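Local coordinates for protein TetR family transcriptional regulator (Clostridium perfringens, PDB 6AZH) that probably represses transcription as a dimeric, all-helical regulator of the TetR family, with a putative role in controlling fatty acid metabolism, at residues F91-M105 with F155-S167. Sequence-based numbering, arbitrary orientation.
Sequences FELLYENRAFFKMVM and FGSLISTSLYELS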
# COMPACT_ATOMS: atom_id res chain seq x y z
N PHE A 91 -2.58 -13.88 -3.20
CA PHE A 91 -3.75 -13.22 -3.75
C PHE A 91 -5.03 -13.92 -3.32
O PHE A 91 -6.04 -13.25 -3.05
CB PHE A 91 -3.65 -13.14 -5.27
CG PHE A 91 -2.69 -12.09 -5.76
CD1 PHE A 91 -2.87 -10.76 -5.41
CD2 PHE A 91 -1.61 -12.43 -6.56
CE1 PHE A 91 -2.00 -9.79 -5.85
CE2 PHE A 91 -0.73 -11.47 -7.01
CZ PHE A 91 -0.92 -10.14 -6.66
N GLU A 92 -5.00 -15.26 -3.21
CA GLU A 92 -6.16 -15.96 -2.68
C GLU A 92 -6.40 -15.57 -1.23
O GLU A 92 -7.54 -15.27 -0.84
CB GLU A 92 -5.99 -17.48 -2.83
CG GLU A 92 -6.20 -17.96 -4.26
CD GLU A 92 -5.90 -19.43 -4.46
OE1 GLU A 92 -5.52 -20.11 -3.48
OE2 GLU A 92 -6.04 -19.91 -5.61
N LEU A 93 -5.34 -15.50 -0.43
CA LEU A 93 -5.48 -15.11 0.98
C LEU A 93 -5.97 -13.68 1.09
O LEU A 93 -6.85 -13.38 1.90
CB LEU A 93 -4.15 -15.28 1.72
CG LEU A 93 -4.23 -15.66 3.20
CD1 LEU A 93 -5.25 -16.79 3.41
CD2 LEU A 93 -2.86 -16.06 3.73
N LEU A 94 -5.40 -12.78 0.28
CA LEU A 94 -5.87 -11.39 0.25
C LEU A 94 -7.35 -11.32 -0.08
O LEU A 94 -8.12 -10.62 0.58
CB LEU A 94 -5.06 -10.60 -0.77
CG LEU A 94 -5.57 -9.20 -1.08
CD1 LEU A 94 -5.51 -8.38 0.19
CD2 LEU A 94 -4.71 -8.58 -2.17
N TYR A 95 -7.78 -12.04 -1.12
CA TYR A 95 -9.17 -11.98 -1.55
C TYR A 95 -10.11 -12.54 -0.49
O TYR A 95 -11.25 -12.07 -0.36
CB TYR A 95 -9.34 -12.74 -2.87
CG TYR A 95 -10.65 -12.40 -3.55
CD1 TYR A 95 -10.94 -11.09 -3.90
CD2 TYR A 95 -11.58 -13.39 -3.84
CE1 TYR A 95 -12.13 -10.77 -4.52
CE2 TYR A 95 -12.78 -13.08 -4.47
CZ TYR A 95 -13.04 -11.76 -4.80
OH TYR A 95 -14.22 -11.42 -5.42
N GLU A 96 -9.66 -13.53 0.27
CA GLU A 96 -10.49 -14.12 1.31
C GLU A 96 -10.50 -13.30 2.60
O GLU A 96 -11.29 -13.62 3.50
CB GLU A 96 -10.00 -15.53 1.62
CG GLU A 96 -10.37 -16.54 0.54
CD GLU A 96 -11.87 -16.57 0.28
OE1 GLU A 96 -12.27 -16.44 -0.90
OE2 GLU A 96 -12.64 -16.73 1.26
N ASN A 97 -9.67 -12.28 2.72
CA ASN A 97 -9.49 -11.55 3.97
C ASN A 97 -9.29 -10.07 3.68
O ASN A 97 -8.35 -9.44 4.17
CB ASN A 97 -8.31 -12.12 4.77
CG ASN A 97 -8.51 -13.59 5.16
OD1 ASN A 97 -9.16 -13.89 6.16
ND2 ASN A 97 -7.96 -14.50 4.34
N ARG A 98 -10.17 -9.51 2.86
CA ARG A 98 -9.93 -8.15 2.38
C ARG A 98 -10.04 -7.13 3.50
O ARG A 98 -9.23 -6.19 3.57
CB ARG A 98 -10.90 -7.82 1.25
CG ARG A 98 -10.37 -8.26 -0.11
CD ARG A 98 -11.48 -8.20 -1.15
NE ARG A 98 -12.38 -9.34 -1.03
CZ ARG A 98 -13.62 -9.38 -1.50
NH1 ARG A 98 -14.13 -8.33 -2.14
NH2 ARG A 98 -14.36 -10.48 -1.34
N ALA A 99 -11.02 -7.29 4.39
CA ALA A 99 -11.16 -6.36 5.50
C ALA A 99 -9.91 -6.35 6.37
O ALA A 99 -9.39 -5.28 6.72
CB ALA A 99 -12.41 -6.70 6.32
N PHE A 100 -9.42 -7.54 6.73
CA PHE A 100 -8.21 -7.65 7.54
C PHE A 100 -7.04 -6.93 6.88
O PHE A 100 -6.29 -6.20 7.55
CB PHE A 100 -7.87 -9.13 7.79
CG PHE A 100 -6.56 -9.33 8.49
CD1 PHE A 100 -6.47 -9.23 9.86
CD2 PHE A 100 -5.42 -9.65 7.78
CE1 PHE A 100 -5.23 -9.40 10.52
CE2 PHE A 100 -4.21 -9.84 8.42
CZ PHE A 100 -4.11 -9.71 9.79
N PHE A 101 -6.86 -7.13 5.58
CA PHE A 101 -5.70 -6.54 4.91
C PHE A 101 -5.80 -5.02 4.86
O PHE A 101 -4.78 -4.33 5.01
CB PHE A 101 -5.54 -7.13 3.51
CG PHE A 101 -4.14 -7.04 3.00
CD1 PHE A 101 -3.20 -7.97 3.39
CD2 PHE A 101 -3.77 -6.01 2.16
CE1 PHE A 101 -1.91 -7.89 2.93
CE2 PHE A 101 -2.47 -5.92 1.69
CZ PHE A 101 -1.54 -6.86 2.09
N LYS A 102 -7.01 -4.48 4.67
CA LYS A 102 -7.20 -3.03 4.73
C LYS A 102 -6.88 -2.47 6.11
O LYS A 102 -6.28 -1.39 6.23
CB LYS A 102 -8.65 -2.68 4.38
CG LYS A 102 -9.00 -2.89 2.92
CD LYS A 102 -10.49 -2.67 2.73
CE LYS A 102 -10.93 -3.15 1.38
NZ LYS A 102 -12.40 -3.33 1.38
N MSE A 103 -7.32 -3.17 7.15
CA MSE A 103 -6.99 -2.81 8.52
C MSE A 103 -5.48 -2.70 8.69
O MSE A 103 -4.98 -1.71 9.24
CB MSE A 103 -7.55 -3.85 9.47
CG MSE A 103 -6.75 -3.99 10.74
SE MSE A 103 -7.58 -5.22 11.92
CE MSE A 103 -6.95 -6.66 11.08
N VAL A 104 -4.75 -3.71 8.20
CA VAL A 104 -3.28 -3.70 8.25
C VAL A 104 -2.74 -2.50 7.47
O VAL A 104 -1.94 -1.72 7.99
CB VAL A 104 -2.71 -5.02 7.68
CG1 VAL A 104 -1.20 -4.91 7.48
CG2 VAL A 104 -3.01 -6.19 8.59
N MSE A 105 -3.16 -2.36 6.22
CA MSE A 105 -2.66 -1.29 5.38
C MSE A 105 -2.90 0.09 5.97
O MSE A 105 -2.08 0.97 5.81
CB MSE A 105 -3.27 -1.34 3.99
CG MSE A 105 -3.03 -2.64 3.31
SE MSE A 105 -1.13 -2.68 2.87
CE MSE A 105 -0.54 -4.09 4.16
N PHE A 155 5.70 -8.36 -1.85
CA PHE A 155 4.64 -8.09 -0.89
C PHE A 155 3.79 -6.91 -1.34
O PHE A 155 2.56 -6.94 -1.24
CB PHE A 155 5.22 -7.83 0.50
CG PHE A 155 4.17 -7.57 1.54
CD1 PHE A 155 3.47 -8.62 2.09
CD2 PHE A 155 3.86 -6.27 1.92
CE1 PHE A 155 2.47 -8.39 3.03
CE2 PHE A 155 2.87 -6.03 2.85
CZ PHE A 155 2.19 -7.09 3.41
N GLY A 156 4.44 -5.86 -1.85
CA GLY A 156 3.75 -4.66 -2.29
C GLY A 156 2.76 -4.87 -3.42
O GLY A 156 1.83 -4.07 -3.57
N SER A 157 2.93 -5.94 -4.21
CA SER A 157 1.89 -6.29 -5.19
C SER A 157 0.53 -6.50 -4.52
O SER A 157 -0.51 -6.25 -5.13
CB SER A 157 2.29 -7.54 -5.98
OG SER A 157 2.16 -8.74 -5.23
N LEU A 158 0.52 -6.96 -3.26
CA LEU A 158 -0.75 -7.08 -2.54
C LEU A 158 -1.37 -5.72 -2.30
O LEU A 158 -2.60 -5.58 -2.32
CB LEU A 158 -0.54 -7.77 -1.20
CG LEU A 158 -0.05 -9.20 -1.33
CD1 LEU A 158 0.21 -9.77 0.05
CD2 LEU A 158 -1.09 -10.03 -2.09
N ILE A 159 -0.54 -4.72 -2.02
CA ILE A 159 -1.06 -3.41 -1.65
C ILE A 159 -1.67 -2.72 -2.86
O ILE A 159 -2.80 -2.23 -2.81
CB ILE A 159 0.03 -2.55 -1.00
CG1 ILE A 159 0.64 -3.31 0.18
CG2 ILE A 159 -0.56 -1.21 -0.58
CD1 ILE A 159 1.70 -2.56 0.96
N SER A 160 -0.92 -2.67 -3.97
CA SER A 160 -1.45 -2.01 -5.16
C SER A 160 -2.64 -2.77 -5.73
O SER A 160 -3.58 -2.15 -6.24
CB SER A 160 -0.34 -1.84 -6.21
OG SER A 160 0.23 -3.08 -6.54
N THR A 161 -2.64 -4.10 -5.61
CA THR A 161 -3.79 -4.87 -6.07
C THR A 161 -5.01 -4.63 -5.18
O THR A 161 -6.14 -4.57 -5.67
CB THR A 161 -3.45 -6.35 -6.15
OG1 THR A 161 -2.32 -6.51 -7.01
CG2 THR A 161 -4.62 -7.15 -6.72
N SER A 162 -4.79 -4.50 -3.87
CA SER A 162 -5.90 -4.15 -2.98
C SER A 162 -6.54 -2.84 -3.39
O SER A 162 -7.76 -2.67 -3.30
CB SER A 162 -5.41 -4.05 -1.53
OG SER A 162 -5.15 -5.31 -0.99
N LEU A 163 -5.72 -1.88 -3.83
CA LEU A 163 -6.28 -0.61 -4.28
C LEU A 163 -7.04 -0.80 -5.59
O LEU A 163 -8.12 -0.24 -5.80
CB LEU A 163 -5.16 0.41 -4.44
CG LEU A 163 -5.59 1.80 -4.88
CD1 LEU A 163 -6.42 2.45 -3.77
CD2 LEU A 163 -4.38 2.64 -5.21
N TYR A 164 -6.48 -1.61 -6.49
CA TYR A 164 -7.16 -1.96 -7.73
C TYR A 164 -8.48 -2.67 -7.46
O TYR A 164 -9.46 -2.44 -8.18
CB TYR A 164 -6.23 -2.84 -8.56
CG TYR A 164 -6.80 -3.42 -9.82
CD1 TYR A 164 -6.92 -2.65 -10.97
CD2 TYR A 164 -7.14 -4.77 -9.89
CE1 TYR A 164 -7.42 -3.18 -12.15
CE2 TYR A 164 -7.63 -5.32 -11.08
CZ TYR A 164 -7.76 -4.51 -12.20
OH TYR A 164 -8.25 -5.03 -13.39
N GLU A 165 -8.53 -3.53 -6.44
CA GLU A 165 -9.77 -4.25 -6.13
C GLU A 165 -10.88 -3.30 -5.70
O GLU A 165 -12.06 -3.61 -5.88
CB GLU A 165 -9.52 -5.29 -5.03
CG GLU A 165 -10.68 -6.29 -4.80
CD GLU A 165 -11.74 -5.78 -3.84
OE1 GLU A 165 -11.46 -4.88 -3.02
OE2 GLU A 165 -12.89 -6.28 -3.91
N LEU A 166 -10.52 -2.15 -5.13
CA LEU A 166 -11.52 -1.17 -4.71
C LEU A 166 -12.08 -0.35 -5.87
O LEU A 166 -12.96 0.48 -5.63
CB LEU A 166 -10.92 -0.23 -3.65
CG LEU A 166 -10.70 -0.88 -2.29
CD1 LEU A 166 -9.93 0.04 -1.33
CD2 LEU A 166 -12.02 -1.30 -1.66
N SER A 167 -11.60 -0.55 -7.10
CA SER A 167 -12.12 0.16 -8.26
C SER A 167 -13.63 -0.02 -8.37
O SER A 167 -14.13 -1.14 -8.31
CB SER A 167 -11.47 -0.35 -9.56
OG SER A 167 -10.06 -0.46 -9.45
O HOH W 1 -8.00 -5.62 0.93
O HOH W 2 -12.82 -4.67 -0.77
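F101 enters helix 155-165 as a knob among F155, L158, I159 and S162, and the evidence for tight packing begins there: its CZ lies 3.6 Å from L158 CB. With CG anti to the backbone N (chi1 -156°), the ring reaches across to L158 at about a right angle, while I159 CG1 meets its edge. The branches of L158 are shared out, CD1 facing F101 and CD2 lying 3.8 Å from F91 CD1. Nearer the dimer partner, M105, a selenomethionine bent at chi2 and chi3, brings SE to 3.3 Å from I159 CG1, and I159 in turn packs on I159 of the second subunit.

A polar atom sits inside this apolar part. S162 OG bonds back to L158 O at 2.9 Å, and S162 N reaches that oxygen from the opposite face of its plane; the hydroxyl is thereby satisfied while lying against both methyls of L94. A water links it, through a weak bond, to R98 O.

Around the C-terminal end of helix 147-165, where R98, K102, E165 and L166 are partly exposed, the contact is looser and holds water. R98 NH1 meets E165 OE2 at 3.0 Å, approaching from above the carboxylate plane. The N-H...O angle is only 138°, and the two flat groups stand 76° apart. The guanidinium is steadied instead by R98 NE bonding to Y95 O and by Y95 CE1 over the centre of one face. K102 NZ engages E165 OE1 through a water, its CE and NZ passing 3.7 Å from L166 CD2.

Both helices 79-96 and 98-106 thus pack on helix 147-165 within the C-terminal domain, which in TetR relatives carries the ligand pocket and dimer interface. The chemistry suggests that the interlocked apolar side chains mainly set how the helices sit, while the bent salt bridge and bridging water are consistent with a more adaptable, solvent-linked margin.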